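Local coordinates for protein cytosolic acyl coenzyme A thioester hydrolase (Mus musculus, PDB 2V1O) that hydrolyses fatty acyl-CoA thioesters, preferring palmitoyl-CoA, to free fatty acid and coenzyme A, and is represented here by its N-terminal HotDog domain, at residues E83-V88 against R137-A142; R52-D57 against E141-E146; T35-S40 against A72-T77. All coordinates share one frame; numbering follows the deposited sequence.

Interaction 1 (E83-V88 against R137-A142); sequences EVQVHV and RKRYEA. With COA (coenzyme A), chain G.
Glu83 and Arg139 make the tight part of this contact, joining strand 82-91 to the C-terminal helix 130-146. The arginine offers its NE side: Arg139 NE bonds to Glu83 OE2 at 2.7 Å and Arg139 NH2 to Glu83 OE1 at 2.8 Å, each on the syn lone pair. The carboxylate and guanidinium planes are only 14° apart, a nearly flat two-bond salt bridge. Glu83 reaches it with CG anti to its backbone N (chi1 -174°) and an extended chain, while Arg139 bends at chi3 to bring its NE edge round. Glu83 OE1 also bonds to Thr75 OG1 on the neighbouring strand 67-77, a third grip on the carboxylate that helps fix its rotation. The looser, partly exposed side belongs to Gln85: its NE2 hovers over one face of the guanidinium, off toward the rim, 3.8 Å from Arg139 NH2, in packing alone. One residue along the helix, Tyr140 sends its ring the other way and gives a very short hydrogen bond from OH to a 3'-phosphate oxygen (O7A) of coenzyme A. A buried carboxylate with two N-H donors of one guanidinium and a hydroxyl about it is probably ionised, and the pairing holds the helix turn that bears a ligand-binding tyrosine against the sheet.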
loop_
_atom_site.group_PDB
_atom_site.type_symbol
_atom_site.label_atom_id
_atom_site.label_comp_id
_atom_site.label_asym_id
_atom_site.label_seq_id
_atom_site.Cartn_x
_atom_site.Cartn_y
_atom_site.Cartn_z
ATOM N N GLU A 83 -0.869 -15.835 25.626
ATOM C CA GLU A 83 -1.485 -14.551 25.926
ATOM C C GLU A 83 -0.443 -13.450 25.754
ATOM O O GLU A 83 0.669 -13.551 26.284
ATOM C CB GLU A 83 -2.054 -14.534 27.347
ATOM C CG GLU A 83 -2.845 -13.276 27.671
ATOM C CD GLU A 83 -3.036 -13.071 29.167
ATOM O OE1 GLU A 83 -2.035 -13.156 29.911
ATOM O OE2 GLU A 83 -4.187 -12.833 29.593
ATOM N N VAL A 84 -0.805 -12.415 24.999
ATOM C CA VAL A 84 0.099 -11.293 24.729
ATOM C C VAL A 84 -0.577 -9.987 25.127
ATOM O O VAL A 84 -1.726 -9.730 24.747
ATOM C CB VAL A 84 0.516 -11.218 23.217
ATOM C CG1 VAL A 84 1.478 -10.044 22.982
ATOM C CG2 VAL A 84 1.135 -12.552 22.720
ATOM N N GLN A 85 0.128 -9.183 25.919
ATOM C CA GLN A 85 -0.323 -7.846 26.256
ATOM C C GLN A 85 0.418 -6.846 25.389
ATOM O O GLN A 85 1.649 -6.895 25.277
ATOM C CB GLN A 85 -0.086 -7.536 27.730
ATOM C CG GLN A 85 -0.960 -8.346 28.665
ATOM C CD GLN A 85 -0.751 -7.993 30.125
ATOM O OE1 GLN A 85 -0.006 -7.067 30.461
ATOM N NE2 GLN A 85 -1.405 -8.743 31.007
ATOM N N VAL A 86 -0.338 -5.945 24.775
ATOM C CA VAL A 86 0.237 -4.954 23.867
ATOM C C VAL A 86 -0.090 -3.545 24.353
ATOM O O VAL A 86 -1.241 -3.261 24.715
ATOM C CB VAL A 86 -0.283 -5.139 22.421
ATOM C CG1 VAL A 86 0.294 -4.051 21.482
ATOM C CG2 VAL A 86 0.072 -6.539 21.911
ATOM N N HIS A 87 0.928 -2.683 24.382
ATOM C CA HIS A 87 0.754 -1.265 24.747
ATOM C C HIS A 87 1.027 -0.388 23.544
ATOM O O HIS A 87 2.047 -0.551 22.873
ATOM C CB HIS A 87 1.703 -0.837 25.874
ATOM C CG HIS A 87 1.300 -1.319 27.231
ATOM N ND1 HIS A 87 1.253 -2.655 27.561
ATOM C CD2 HIS A 87 0.946 -0.643 28.350
ATOM C CE1 HIS A 87 0.872 -2.785 28.819
ATOM N NE2 HIS A 87 0.683 -1.578 29.322
ATOM N N VAL A 88 0.125 0.558 23.294
ATOM C CA VAL A 88 0.309 1.545 22.227
ATOM C C VAL A 88 0.433 2.930 22.848
ATOM O O VAL A 88 -0.442 3.363 23.609
ATOM C CB VAL A 88 -0.861 1.548 21.227
ATOM C CG1 VAL A 88 -0.646 2.614 20.143
ATOM C CG2 VAL A 88 -1.029 0.166 20.595
ATOM N N ARG A 137 -3.090 -17.502 34.633
ATOM C CA ARG A 137 -3.879 -18.724 34.649
ATOM C C ARG A 137 -5.361 -18.396 34.861
ATOM O O ARG A 137 -6.230 -18.993 34.229
ATOM C CB ARG A 137 -3.349 -19.677 35.721
ATOM C CG ARG A 137 -4.056 -21.019 35.801
ATOM C CD ARG A 137 -4.259 -21.390 37.258
ATOM N NE ARG A 137 -4.772 -20.234 38.000
ATOM C CZ ARG A 137 -4.221 -19.714 39.096
ATOM N NH1 ARG A 137 -3.141 -20.265 39.648
ATOM N NH2 ARG A 137 -4.777 -18.649 39.654
ATOM N N LYS A 138 -5.630 -17.423 35.726
ATOM C CA LYS A 138 -6.994 -16.943 35.982
ATOM C C LYS A 138 -7.648 -16.332 34.732
ATOM O O LYS A 138 -8.834 -16.557 34.471
ATOM C CB LYS A 138 -6.984 -15.925 37.125
ATOM C CG LYS A 138 -8.350 -15.616 37.702
ATOM C CD LYS A 138 -8.254 -14.586 38.817
ATOM C CE LYS A 138 -9.617 -13.974 39.123
ATOM N NZ LYS A 138 -10.526 -14.920 39.829
ATOM N N ARG A 139 -6.877 -15.555 33.974
ATOM C CA ARG A 139 -7.380 -14.958 32.732
ATOM C C ARG A 139 -7.633 -16.034 31.674
ATOM O O ARG A 139 -8.643 -15.985 30.972
ATOM C CB ARG A 139 -6.423 -13.887 32.204
ATOM C CG ARG A 139 -6.232 -12.702 33.149
ATOM C CD ARG A 139 -5.444 -11.560 32.502
ATOM N NE ARG A 139 -4.073 -11.947 32.155
ATOM C CZ ARG A 139 -3.016 -11.839 32.959
ATOM N NH1 ARG A 139 -3.141 -11.348 34.192
ATOM N NH2 ARG A 139 -1.820 -12.220 32.522
ATOM N N TYR A 140 -6.716 -16.997 31.581
ATOM C CA TYR A 140 -6.857 -18.165 30.707
ATOM C C TYR A 140 -8.148 -18.926 30.998
ATOM O O TYR A 140 -8.940 -19.194 30.096
ATOM C CB TYR A 140 -5.654 -19.096 30.889
ATOM C CG TYR A 140 -5.842 -20.480 30.307
ATOM C CD1 TYR A 140 -6.001 -20.661 28.937
ATOM C CD2 TYR A 140 -5.847 -21.614 31.130
ATOM C CE1 TYR A 140 -6.167 -21.932 28.393
ATOM C CE2 TYR A 140 -6.011 -22.891 30.593
ATOM C CZ TYR A 140 -6.171 -23.038 29.221
ATOM O OH TYR A 140 -6.322 -24.289 28.669
ATOM N N GLU A 141 -8.347 -19.272 32.265
ATOM C CA GLU A 141 -9.561 -19.951 32.714
ATOM C C GLU A 141 -10.835 -19.156 32.405
ATOM O O GLU A 141 -11.839 -19.732 32.003
ATOM C CB GLU A 141 -9.458 -20.252 34.210
ATOM C CG GLU A 141 -8.408 -21.310 34.550
ATOM C CD GLU A 141 -8.020 -21.330 36.022
ATOM O OE1 GLU A 141 -8.346 -20.379 36.761
ATOM O OE2 GLU A 141 -7.387 -22.313 36.447
ATOM N N ALA A 142 -10.780 -17.835 32.572
ATOM C CA ALA A 142 -11.923 -16.959 32.290
ATOM C C ALA A 142 -12.387 -17.063 30.826
ATOM O O ALA A 142 -13.575 -17.301 30.557
ATOM C CB ALA A 142 -11.588 -15.512 32.654
HETATM N N1A COA G . -9.435 -17.728 22.254
HETATM C C2A COA G . -8.423 -18.219 23.046
HETATM N N3A COA G . -8.025 -19.529 22.904
HETATM C C4A COA G . -8.633 -20.318 21.979
HETATM C C5A COA G . -9.650 -19.842 21.163
HETATM C C6A COA G . -10.052 -18.526 21.305
HETATM N N6A COA G . -11.038 -18.028 20.561
HETATM N N7A COA G . -10.051 -20.855 20.351
HETATM C C8A COA G . -9.312 -21.947 20.641
HETATM N N9A COA G . -8.437 -21.624 21.643
HETATM C C1B COA G . -7.341 -22.431 22.178
HETATM C C2B COA G . -7.844 -23.521 23.114
HETATM O O2B COA G . -8.126 -23.000 24.393
HETATM C C3B COA G . -6.686 -24.505 23.056
HETATM O O3B COA G . -5.654 -24.171 23.965
HETATM P P3B COA G . -5.443 -24.984 25.344
HETATM O O7A COA G . -6.612 -24.677 26.222
HETATM O O8A COA G . -5.403 -26.459 25.026
HETATM O O9A COA G . -4.159 -24.519 25.983
HETATM C C4B COA G . -6.137 -24.320 21.641
HETATM O O4B COA G . -6.676 -23.111 21.141
HETATM C C5B COA G . -6.487 -25.475 20.709
HETATM O O5B COA G . -7.858 -25.794 20.795
HETATM P P1A COA G . -8.468 -26.849 19.753
HETATM O O1A COA G . -7.486 -27.969 19.549
HETATM O O2A COA G . -9.814 -27.301 20.275
HETATM O O3A COA G . -8.640 -26.058 18.361
HETATM P P2A COA G . -9.949 -25.242 17.919
HETATM O O4A COA G . -10.620 -24.558 19.085
HETATM O O5A COA G . -10.901 -26.108 17.125
HETATM O O6A COA G . -9.311 -24.165 16.916
HETATM C CBP COA G . -8.100 -22.193 16.279
HETATM C CCP COA G . -8.534 -23.097 17.432
HETATM C CDP COA G . -7.528 -20.895 16.862
HETATM C CEP COA G . -6.990 -22.932 15.531
HETATM C CAP COA G . -9.313 -21.920 15.380
HETATM O OAP COA G . -10.362 -21.305 16.103
HETATM C C9P COA G . -8.974 -21.079 14.172
HETATM O O9P COA G . -8.293 -21.658 13.099
HETATM N N8P COA G . -9.353 -19.808 14.194
HETATM C C7P COA G . -8.923 -18.853 13.188
HETATM C C6P COA G . -7.501 -18.356 13.447
HETATM C C5P COA G . -7.130 -17.341 12.389
HETATM O O5P COA G . -6.918 -17.723 11.225
HETATM N N4P COA G . -7.056 -16.068 12.786
HETATM C C3P COA G . -7.174 -14.931 11.876
HETATM C C2P COA G . -8.546 -14.832 11.174
HETATM S S1P COA G . -8.446 -13.444 10.023
#

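Interaction 2 (R52-D57 against E141-E146). With COA (coenzyme A), chain G.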
loop_
_atom_site.group_PDB
_atom_site.type_symbol
_atom_site.label_atom_id
_atom_site.label_comp_id
_atom_site.label_asym_id
_atom_site.label_seq_id
_atom_site.Cartn_x
_atom_site.Cartn_y
_atom_site.Cartn_z
ATOM N N ARG A 52 -8.102 -14.618 19.598
ATOM C CA ARG A 52 -8.987 -13.780 20.398
ATOM C C ARG A 52 -8.375 -12.414 20.677
ATOM O O ARG A 52 -7.169 -12.294 20.915
ATOM C CB ARG A 52 -9.278 -14.488 21.734
ATOM C CG ARG A 52 -10.270 -13.808 22.677
ATOM C CD ARG A 52 -10.447 -14.725 23.884
ATOM N NE ARG A 52 -11.262 -14.196 24.972
ATOM C CZ ARG A 52 -12.551 -14.475 25.159
ATOM N NH1 ARG A 52 -13.211 -15.236 24.292
ATOM N NH2 ARG A 52 -13.194 -13.977 26.214
ATOM N N VAL A 53 -9.227 -11.400 20.630
ATOM C CA VAL A 53 -8.891 -10.062 21.113
ATOM C C VAL A 53 -9.784 -9.770 22.313
ATOM O O VAL A 53 -11.014 -9.857 22.223
ATOM C CB VAL A 53 -9.122 -8.992 20.027
ATOM C CG1 VAL A 53 -8.770 -7.599 20.562
ATOM C CG2 VAL A 53 -8.310 -9.325 18.778
ATOM N N GLU A 54 -9.167 -9.462 23.450
ATOM C CA GLU A 54 -9.938 -9.080 24.632
ATOM C C GLU A 54 -10.514 -7.680 24.430
ATOM O O GLU A 54 -10.057 -6.935 23.567
ATOM C CB GLU A 54 -9.070 -9.127 25.893
ATOM C CG GLU A 54 -8.546 -10.520 26.255
ATOM C CD GLU A 54 -9.642 -11.517 26.626
ATOM O OE1 GLU A 54 -10.730 -11.095 27.080
ATOM O OE2 GLU A 54 -9.405 -12.732 26.484
ATOM N N ARG A 55 -11.523 -7.333 25.220
ATOM C CA ARG A 55 -12.083 -5.989 25.208
ATOM C C ARG A 55 -10.965 -4.947 25.370
ATOM O O ARG A 55 -10.068 -5.101 26.209
ATOM C CB ARG A 55 -13.115 -5.848 26.330
ATOM C CG ARG A 55 -13.782 -4.481 26.426
ATOM C CD ARG A 55 -13.814 -4.008 27.877
ATOM N NE ARG A 55 -12.738 -3.052 28.155
ATOM C CZ ARG A 55 -11.768 -3.234 29.050
ATOM N NH1 ARG A 55 -11.726 -4.340 29.785
ATOM N NH2 ARG A 55 -10.841 -2.297 29.212
ATOM N N THR A 56 -11.020 -3.896 24.558
ATOM C CA THR A 56 -10.000 -2.838 24.595
ATOM C C THR A 56 -10.592 -1.454 24.337
ATOM O O THR A 56 -11.462 -1.288 23.476
ATOM C CB THR A 56 -8.804 -3.129 23.634
ATOM O OG1 THR A 56 -7.807 -2.119 23.798
ATOM C CG2 THR A 56 -9.235 -3.180 22.172
ATOM N N ASP A 57 -10.123 -0.475 25.110
ATOM C CA ASP A 57 -10.609 0.898 25.029
ATOM C C ASP A 57 -9.576 1.830 24.415
ATOM O O ASP A 57 -8.391 1.756 24.746
ATOM C CB ASP A 57 -10.992 1.422 26.418
ATOM C CG ASP A 57 -12.175 0.690 27.019
ATOM O OD1 ASP A 57 -13.131 0.370 26.284
ATOM O OD2 ASP A 57 -12.139 0.426 28.235
ATOM N N GLU A 141 -8.347 -19.272 32.265
ATOM C CA GLU A 141 -9.561 -19.951 32.714
ATOM C C GLU A 141 -10.835 -19.156 32.405
ATOM O O GLU A 141 -11.839 -19.732 32.003
ATOM C CB GLU A 141 -9.458 -20.252 34.210
ATOM C CG GLU A 141 -8.408 -21.310 34.550
ATOM C CD GLU A 141 -8.020 -21.330 36.022
ATOM O OE1 GLU A 141 -8.346 -20.379 36.761
ATOM O OE2 GLU A 141 -7.387 -22.313 36.447
ATOM N N ALA A 142 -10.780 -17.835 32.572
ATOM C CA ALA A 142 -11.923 -16.959 32.290
ATOM C C ALA A 142 -12.387 -17.063 30.826
ATOM O O ALA A 142 -13.575 -17.301 30.557
ATOM C CB ALA A 142 -11.588 -15.512 32.654
ATOM N N GLN A 143 -11.452 -16.904 29.894
ATOM C CA GLN A 143 -11.786 -16.973 28.468
ATOM C C GLN A 143 -12.150 -18.397 28.021
ATOM O O GLN A 143 -13.061 -18.584 27.214
ATOM C CB GLN A 143 -10.704 -16.316 27.581
ATOM C CG GLN A 143 -9.261 -16.803 27.782
ATOM C CD GLN A 143 -8.848 -17.943 26.855
ATOM O OE1 GLN A 143 -7.662 -18.255 26.733
ATOM N NE2 GLN A 143 -9.808 -18.552 26.194
ATOM N N LYS A 144 -11.457 -19.393 28.573
ATOM C CA LYS A 144 -11.762 -20.802 28.306
ATOM C C LYS A 144 -13.217 -21.123 28.693
ATOM O O LYS A 144 -13.967 -21.722 27.916
ATOM C CB LYS A 144 -10.775 -21.696 29.074
ATOM C CG LYS A 144 -10.791 -23.175 28.712
ATOM C CD LYS A 144 -9.832 -23.482 27.571
ATOM C CE LYS A 144 -9.683 -24.983 27.394
ATOM N NZ LYS A 144 -9.258 -25.340 26.018
ATOM N N LEU A 145 -13.605 -20.688 29.889
ATOM C CA LEU A 145 -14.947 -20.902 30.421
ATOM C C LEU A 145 -16.006 -20.159 29.603
ATOM O O LEU A 145 -17.058 -20.718 29.285
ATOM C CB LEU A 145 -14.994 -20.471 31.893
ATOM C CG LEU A 145 -14.465 -21.409 32.997
ATOM C CD1 LEU A 145 -13.214 -22.219 32.607
ATOM C CD2 LEU A 145 -14.208 -20.621 34.287
ATOM N N GLU A 146 -15.709 -18.907 29.256
ATOM C CA GLU A 146 -16.620 -18.064 28.479
ATOM C C GLU A 146 -16.926 -18.647 27.099
ATOM O O GLU A 146 -18.055 -18.537 26.614
ATOM C CB GLU A 146 -16.054 -16.650 28.333
ATOM C CG GLU A 146 -17.051 -15.634 27.803
ATOM C CD GLU A 146 -16.414 -14.650 26.851
ATOM O OE1 GLU A 146 -16.404 -13.442 27.171
ATOM O OE2 GLU A 146 -15.920 -15.085 25.785
HETATM N N1A COA G . -9.435 -17.728 22.254
HETATM C C2A COA G . -8.423 -18.219 23.046
HETATM N N3A COA G . -8.025 -19.529 22.904
HETATM C C4A COA G . -8.633 -20.318 21.979
HETATM C C5A COA G . -9.650 -19.842 21.163
HETATM C C6A COA G . -10.052 -18.526 21.305
HETATM N N6A COA G . -11.038 -18.028 20.561
HETATM N N7A COA G . -10.051 -20.855 20.351
HETATM C C8A COA G . -9.312 -21.947 20.641
HETATM N N9A COA G . -8.437 -21.624 21.643
HETATM C C1B COA G . -7.341 -22.431 22.178
HETATM C C2B COA G . -7.844 -23.521 23.114
HETATM O O2B COA G . -8.126 -23.000 24.393
HETATM C C3B COA G . -6.686 -24.505 23.056
HETATM O O3B COA G . -5.654 -24.171 23.965
HETATM P P3B COA G . -5.443 -24.984 25.344
HETATM O O7A COA G . -6.612 -24.677 26.222
HETATM O O8A COA G . -5.403 -26.459 25.026
HETATM O O9A COA G . -4.159 -24.519 25.983
HETATM C C4B COA G . -6.137 -24.320 21.641
HETATM O O4B COA G . -6.676 -23.111 21.141
HETATM C C5B COA G . -6.487 -25.475 20.709
HETATM O O5B COA G . -7.858 -25.794 20.795
HETATM P P1A COA G . -8.468 -26.849 19.753
HETATM O O1A COA G . -7.486 -27.969 19.549
HETATM O O2A COA G . -9.814 -27.301 20.275
HETATM O O3A COA G . -8.640 -26.058 18.361
HETATM P P2A COA G . -9.949 -25.242 17.919
HETATM O O4A COA G . -10.620 -24.558 19.085
HETATM O O5A COA G . -10.901 -26.108 17.125
HETATM O O6A COA G . -9.311 -24.165 16.916
HETATM C CBP COA G . -8.100 -22.193 16.279
HETATM C CCP COA G . -8.534 -23.097 17.432
HETATM C CDP COA G . -7.528 -20.895 16.862
HETATM C CEP COA G . -6.990 -22.932 15.531
HETATM C CAP COA G . -9.313 -21.920 15.380
HETATM O OAP COA G . -10.362 -21.305 16.103
HETATM C C9P COA G . -8.974 -21.079 14.172
HETATM O O9P COA G . -8.293 -21.658 13.099
HETATM N N8P COA G . -9.353 -19.808 14.194
HETATM C C7P COA G . -8.923 -18.853 13.188
HETATM C C6P COA G . -7.501 -18.356 13.447
HETATM C C5P COA G . -7.130 -17.341 12.389
HETATM O O5P COA G . -6.918 -17.723 11.225
HETATM N N4P COA G . -7.056 -16.068 12.786
HETATM C C3P COA G . -7.174 -14.931 11.876
HETATM C C2P COA G . -8.546 -14.832 11.174
HETATM S S1P COA G . -8.446 -13.444 10.023
#
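Arg52 reaches from strand 46-57 to Glu146 near the end of helix 130-146, passing the adenine of coenzyme A and Gln143 on the way. Its CB starts beside the base, 3.3 Å from N1A of the coenzyme A. With CG anti to the backbone N (chi1 -176°) and the chain extended to NE, the methylenes pass N1A and cross the plane of the base, and Arg52 CD is still 3.6 Å from the coenzyme A atom N1A. NE turns to its own strand, bonding to Glu54 OE2 at 2.8 Å; the acceptor lies in the guanidinium plane, although the donor stands well above the plane of the carboxylate. Over one face of the guanidinium sits Gln143 CB, 3.4 Å from Arg52 NE, the two side chains running past each other in opposite directions.

This strand lies at the edge of the HotDog sheet within the chain and pairs antiparallel with its counterpart in the second subunit, which carries the sheet across the dimer interface. There Arg52 NH1 finds a further salt-bridge partner in Asp57 of the second subunit.

At the tip, NH1 and NH2 of Arg52 converge end-on on one oxygen, Glu146 OE2, at 3.1 and 3.0 Å. Both come from the same face of the carboxylate, whose plane is turned 56° from the guanidinium. Arginine suits this place because its flat head serves two acidic residues of its own chain in different directions, and Glu146 is long enough to meet it from the helix. Next to Gln143, which packs by the adenine, Lys144 points away from the strand: its NZ bonds to the 3'-phosphate oxygen O7A of coenzyme A at 2.7 Å and to the ribose hydroxyl O2B at 3.1 Å.

Interaction 3 (T35-S40 against A72-T77)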
loop_
_atom_site.group_PDB
_atom_site.type_symbol
_atom_site.label_atom_id
_atom_site.label_comp_id
_atom_site.label_asym_id
_atom_site.label_seq_id
_atom_site.Cartn_x
_atom_site.Cartn_y
_atom_site.Cartn_z
ATOM N N THR A 35 4.805 -16.000 17.480
ATOM C CA THR A 35 5.474 -16.914 16.540
ATOM C C THR A 35 6.905 -17.228 16.996
ATOM O O THR A 35 7.297 -18.393 17.039
ATOM C CB THR A 35 5.455 -16.365 15.097
ATOM O OG1 THR A 35 4.098 -16.306 14.634
ATOM C CG2 THR A 35 6.279 -17.250 14.162
ATOM N N ARG A 36 7.677 -16.199 17.360
ATOM C CA ARG A 36 9.039 -16.409 17.853
ATOM C C ARG A 36 9.031 -17.357 19.053
ATOM O O ARG A 36 9.783 -18.343 19.106
ATOM C CB ARG A 36 9.683 -15.077 18.253
ATOM C CG ARG A 36 11.155 -15.234 18.659
ATOM C CD ARG A 36 11.662 -14.045 19.448
ATOM N NE ARG A 36 11.767 -12.829 18.647
ATOM C CZ ARG A 36 10.947 -11.779 18.736
ATOM N NH1 ARG A 36 9.929 -11.788 19.588
ATOM N NH2 ARG A 36 11.146 -10.717 17.961
ATOM N N HIS A 37 8.151 -17.073 20.008
ATOM C CA HIS A 37 8.067 -17.912 21.182
ATOM C C HIS A 37 7.697 -19.361 20.876
ATOM O O HIS A 37 8.276 -20.290 21.449
ATOM C CB HIS A 37 7.095 -17.361 22.208
ATOM C CG HIS A 37 7.010 -18.232 23.411
ATOM N ND1 HIS A 37 5.973 -19.119 23.613
ATOM C CD2 HIS A 37 7.900 -18.456 24.405
ATOM C CE1 HIS A 37 6.202 -19.806 24.717
ATOM N NE2 HIS A 37 7.362 -19.424 25.217
ATOM N N CYS A 38 6.724 -19.552 19.988
ATOM C CA CYS A 38 6.238 -20.899 19.682
ATOM C C CYS A 38 7.250 -21.773 18.925
ATOM O O CYS A 38 7.118 -23.006 18.893
ATOM C CB CYS A 38 4.889 -20.828 18.964
ATOM S SG CYS A 38 3.571 -20.313 20.083
ATOM N N ASN A 39 8.259 -21.125 18.348
ATOM C CA ASN A 39 9.382 -21.813 17.704
ATOM C C ASN A 39 10.682 -21.821 18.528
ATOM O O ASN A 39 11.721 -22.325 18.069
ATOM C CB ASN A 39 9.636 -21.194 16.325
ATOM C CG ASN A 39 8.507 -21.471 15.355
ATOM O OD1 ASN A 39 8.363 -22.587 14.848
ATOM N ND2 ASN A 39 7.697 -20.457 15.095
ATOM N N SER A 40 10.612 -21.292 19.749
ATOM C CA SER A 40 11.805 -21.014 20.565
ATOM C C SER A 40 12.494 -22.272 21.118
ATOM O O SER A 40 13.623 -22.205 21.615
ATOM C CB SER A 40 11.457 -20.060 21.712
ATOM O OG SER A 40 10.680 -20.722 22.705
ATOM N N ALA A 72 5.044 -5.219 23.056
ATOM C CA ALA A 72 4.333 -6.449 23.375
ATOM C C ALA A 72 5.088 -7.275 24.402
ATOM O O ALA A 72 6.325 -7.237 24.474
ATOM C CB ALA A 72 4.121 -7.272 22.121
ATOM N N GLU A 73 4.334 -8.039 25.177
ATOM C CA GLU A 73 4.918 -8.931 26.173
ATOM C C GLU A 73 4.045 -10.179 26.282
ATOM O O GLU A 73 2.826 -10.069 26.350
ATOM C CB GLU A 73 5.007 -8.219 27.529
ATOM C CG GLU A 73 5.395 -9.127 28.694
ATOM C CD GLU A 73 5.600 -8.393 30.011
ATOM O OE1 GLU A 73 4.947 -7.353 30.258
ATOM O OE2 GLU A 73 6.421 -8.878 30.814
ATOM N N ILE A 74 4.673 -11.353 26.283
ATOM C CA ILE A 74 3.957 -12.597 26.546
ATOM C C ILE A 74 3.771 -12.699 28.058
ATOM O O ILE A 74 4.746 -12.727 28.811
ATOM C CB ILE A 74 4.701 -13.853 26.019
ATOM C CG1 ILE A 74 4.838 -13.800 24.491
ATOM C CG2 ILE A 74 3.971 -15.142 26.478
ATOM C CD1 ILE A 74 5.850 -14.810 23.914
ATOM N N THR A 75 2.516 -12.751 28.485
ATOM C CA THR A 75 2.181 -12.690 29.901
ATOM C C THR A 75 1.685 -14.026 30.448
ATOM O O THR A 75 1.649 -14.233 31.665
ATOM C CB THR A 75 1.162 -11.572 30.165
ATOM O OG1 THR A 75 0.051 -11.713 29.266
ATOM C CG2 THR A 75 1.825 -10.218 29.934
ATOM N N TYR A 76 1.304 -14.930 29.543
ATOM C CA TYR A 76 0.888 -16.279 29.928
ATOM C C TYR A 76 1.005 -17.256 28.763
ATOM O O TYR A 76 0.865 -16.871 27.593
ATOM C CB TYR A 76 -0.557 -16.284 30.474
ATOM C CG TYR A 76 -0.968 -17.609 31.080
ATOM C CD1 TYR A 76 -0.475 -18.010 32.324
ATOM C CD2 TYR A 76 -1.819 -18.477 30.397
ATOM C CE1 TYR A 76 -0.828 -19.227 32.874
ATOM C CE2 TYR A 76 -2.178 -19.702 30.942
ATOM C CZ TYR A 76 -1.681 -20.065 32.184
ATOM O OH TYR A 76 -2.020 -21.273 32.728
ATOM N N THR A 77 1.274 -18.520 29.090
ATOM C CA THR A 77 1.127 -19.607 28.122
ATOM C C THR A 77 0.345 -20.769 28.741
ATOM O O THR A 77 0.584 -21.151 29.894
ATOM C CB THR A 77 2.487 -20.118 27.558
ATOM O OG1 THR A 77 3.288 -20.673 28.615
ATOM C CG2 THR A 77 3.256 -19.003 26.827
#
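The imidazole of His37 is the flat group of this contact, and two aliphatic tips from strand 67-77 meet it obliquely, Ile74 near its root and Thr77 near its far end. Ile74 CD1 lies 3.6 Å from His37 CG and presses still closer on the methylene, 3.3 Å from His37 CB. Thr77 supplies its methyl, CG2, coming from the opposite direction to the histidine. The ring is swung out to the strand by a first torsion that sets CG anti to the backbone N (chi1 180°). Val122 and Ile125, from the segment that follows the sheet, pack on the histidine as well, and Val122 also touches Thr77.

In the HotDog fold a long central helix is wrapped by a curved antiparallel sheet, and this contact lies where the last turn of that helix, 19-38, meets the end of one of the strands. Ile74 suits the spot because its branched chain also covers Val82 on the adjacent strand and Ile33, one helical turn before His37. Just beyond it, Thr75 and Tyr76 both face Glu83, forming a classic beta bulge.

At the end of the helix two side chains tie down backbone carbonyls. Asn39 ND2 bonds to Thr35 O at 2.9 Å, arriving from above the carbonyl plane, while the backbone N of Asn39 reaches Thr35 O from the opposite face. His37 O likewise takes two donors, the backbone N and the hydroxyl of Ser40, with Ser40 OG 2.7 Å from His37 O. Small polar side chains suit these positions, being short enough to fold back on the carbonyls of the turn they leave. Arg36 turns to another interface, with a salt bridge to Glu91 of a third subunit.

Overall arrangement
Along the chain, interaction 3 opens first, at the end of the central helix, and closes on strand 67-77. Interaction 2 starts inside that loop, on strand 46-57, and closes only at the C-terminal helix, so the two cross. Interaction 1 opens on strand 82-91 after interaction 3 has closed, and ends on the same helix as interaction 2, with Glu141 and Ala142 common to their segments. Interactions 1 and 2 thus fasten the last helix to two strands of one sheet, both touching coenzyme A, with centres about 8 Å apart. The neighbouring strands 67-77 and 82-91 join interactions 3 and 1 directly, whereas interactions 2 and 3 do not touch.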